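Local structure of alcohol dehydrogenase IV (Corynebacterium glutamicum, 3IV7) at residues I199-Q204 with A222-Y227. The protein probably works as an NAD-dependent maleylacetate reductase of the iron-containing alcohol dehydrogenase family. Numbering follows the deposited sequence.
Sequences IRALNQ and ALYGAY
Ala201 packs directly on Gly225 in a close, nearly antiparallel helix-helix contact within the all-helical C-terminal half of the iron-containing alcohol dehydrogenase fold, where consecutive helices 189-211 and 216-236 form a hairpin. It is a worked example of how small residues let two helices approach: the local axes come within 7.5 Å at an angle of 152°, and the CA atoms of Ala201 and Gly225 lie 4.8 Å apart. Gly225 leaves bare backbone at the interface, and the methyl CB of Ala201 rests 3.6 Å from Gly225 CA. The same methyl touches the edge of the Tyr224 ring, in the ring plane. Leu202 fills the neighbouring position: with CG anti to its own carbonyl carbon (chi1 -74°), its isobutyl group spreads along the facing helix, CD1 lying against the carbonyl of Gly225. Outside the pair, Leu202 also touches Leu175 of helix 164-181, and Ala222 and Ala226 meet Tyr122 of a loop. Arg200 is the one exposed residue of the contact; Tyr224 beside it is buried, packing also on Pro189 of the second subunit. Arg200, bent at chi3, brings NH2 to 3.9 Å from Tyr224 CE2, its guanidinium turned 41° from the ring plane. Glu197 OE2, one turn earlier, ties the two together, forming a salt bridge with Arg200 NH2 and a hydrogen bond with Tyr224 OH. On the side away from Arg200, Leu202 CD2 comes to 3.5 Å from Ala222 O, an oxygen already bonded within its helix by Ala226 N.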
loop_
_atom_site.group_PDB
_atom_site.type_symbol
_atom_site.label_atom_id
_atom_site.label_comp_id
_atom_site.label_asym_id
_atom_site.label_seq_id
_atom_site.Cartn_x
_atom_site.Cartn_y
_atom_site.Cartn_z
ATOM N N ILE A 199 6.348 -12.354 0.815
ATOM C CA ILE A 199 7.037 -13.617 0.569
ATOM C C ILE A 199 8.556 -13.407 0.676
ATOM O O ILE A 199 9.243 -14.183 1.336
ATOM C CB ILE A 199 6.717 -14.224 -0.809
ATOM C CG1 ILE A 199 5.240 -14.609 -0.902
ATOM C CG2 ILE A 199 7.600 -15.466 -1.074
ATOM C CD1 ILE A 199 4.788 -15.060 -2.322
ATOM N N ARG A 200 9.057 -12.346 0.052
ATOM C CA ARG A 200 10.481 -12.048 0.082
ATOM C C ARG A 200 10.992 -11.891 1.518
ATOM O O ARG A 200 11.964 -12.537 1.896
ATOM C CB ARG A 200 10.791 -10.765 -0.704
ATOM C CG ARG A 200 12.316 -10.437 -0.803
ATOM C CD ARG A 200 12.577 -8.960 -1.161
ATOM N NE ARG A 200 11.976 -8.031 -0.198
ATOM C CZ ARG A 200 12.482 -7.735 1.003
ATOM N NH1 ARG A 200 13.600 -8.321 1.435
ATOM N NH2 ARG A 200 11.839 -6.881 1.800
ATOM N N ALA A 201 10.306 -11.063 2.312
ATOM C CA ALA A 201 10.724 -10.786 3.689
ATOM C C ALA A 201 10.663 -12.008 4.591
ATOM O O ALA A 201 11.566 -12.233 5.383
ATOM C CB ALA A 201 9.904 -9.618 4.293
ATOM N N LEU A 202 9.595 -12.787 4.492
ATOM C CA LEU A 202 9.457 -13.977 5.312
ATOM C C LEU A 202 10.441 -15.073 4.939
ATOM O O LEU A 202 10.984 -15.756 5.810
ATOM C CB LEU A 202 8.033 -14.496 5.285
ATOM C CG LEU A 202 7.088 -13.638 6.109
ATOM C CD1 LEU A 202 5.658 -13.753 5.633
ATOM C CD2 LEU A 202 7.224 -13.953 7.617
ATOM N N ASN A 203 10.695 -15.220 3.648
ATOM C CA ASN A 203 11.639 -16.229 3.152
ATOM C C ASN A 203 13.063 -15.931 3.607
ATOM O O ASN A 203 13.848 -16.836 3.906
ATOM C CB ASN A 203 11.570 -16.277 1.626
ATOM C CG ASN A 203 12.391 -17.322 1.067
ATOM O OD1 ASN A 203 12.168 -18.516 1.336
ATOM N ND2 ASN A 203 13.386 -16.929 0.252
ATOM N N GLN A 204 13.372 -14.656 3.703
ATOM C CA GLN A 204 14.676 -14.194 4.179
ATOM C C GLN A 204 14.765 -14.311 5.697
ATOM O O GLN A 204 15.750 -14.816 6.232
ATOM C CB GLN A 204 14.887 -12.716 3.771
ATOM C CG GLN A 204 15.202 -12.508 2.296
ATOM C CD GLN A 204 16.593 -13.003 1.919
ATOM O OE1 GLN A 204 17.598 -12.703 2.603
ATOM N NE2 GLN A 204 16.665 -13.770 0.842
ATOM N N ALA A 222 10.791 -10.878 9.458
ATOM C CA ALA A 222 9.592 -11.664 9.655
ATOM C C ALA A 222 8.404 -10.773 10.011
ATOM O O ALA A 222 7.297 -10.968 9.510
ATOM C CB ALA A 222 9.818 -12.742 10.775
ATOM N N LEU A 223 8.628 -9.825 10.923
ATOM C CA LEU A 223 7.563 -8.963 11.394
ATOM C C LEU A 223 7.097 -8.053 10.236
ATOM O O LEU A 223 5.893 -7.869 10.004
ATOM C CB LEU A 223 8.081 -8.131 12.591
ATOM C CG LEU A 223 7.171 -7.786 13.739
ATOM C CD1 LEU A 223 6.298 -8.975 14.244
ATOM C CD2 LEU A 223 8.019 -7.221 14.875
ATOM N N TYR A 224 8.045 -7.484 9.523
ATOM C CA TYR A 224 7.718 -6.644 8.359
ATOM C C TYR A 224 6.965 -7.471 7.311
ATOM O O TYR A 224 5.942 -7.014 6.754
ATOM C CB TYR A 224 8.995 -6.013 7.768
ATOM C CG TYR A 224 8.810 -5.375 6.416
ATOM C CD1 TYR A 224 8.333 -4.090 6.299
ATOM C CD2 TYR A 224 9.149 -6.056 5.256
ATOM C CE1 TYR A 224 8.151 -3.489 5.042
ATOM C CE2 TYR A 224 8.986 -5.478 4.010
ATOM C CZ TYR A 224 8.452 -4.194 3.905
ATOM O OH TYR A 224 8.301 -3.608 2.663
ATOM N N GLY A 225 7.449 -8.690 7.065
ATOM C CA GLY A 225 6.797 -9.623 6.121
ATOM C C GLY A 225 5.383 -9.925 6.501
ATOM O O GLY A 225 4.470 -9.900 5.669
ATOM N N ALA A 226 5.189 -10.201 7.769
ATOM C CA ALA A 226 3.892 -10.484 8.293
ATOM C C ALA A 226 2.926 -9.331 8.059
ATOM O O ALA A 226 1.764 -9.550 7.792
ATOM C CB ALA A 226 3.999 -10.797 9.810
ATOM N N TYR A 227 3.410 -8.094 8.186
ATOM C CA TYR A 227 2.545 -6.937 7.975
ATOM C C TYR A 227 2.076 -6.865 6.529
ATOM O O TYR A 227 0.853 -6.787 6.260
ATOM C CB TYR A 227 3.239 -5.641 8.366
ATOM C CG TYR A 227 2.334 -4.435 8.183
ATOM C CD1 TYR A 227 1.205 -4.269 8.961
ATOM C CD2 TYR A 227 2.593 -3.494 7.194
ATOM C CE1 TYR A 227 0.344 -3.175 8.767
ATOM C CE2 TYR A 227 1.772 -2.400 7.007
ATOM C CZ TYR A 227 0.659 -2.230 7.796
ATOM O OH TYR A 227 -0.169 -1.153 7.561
#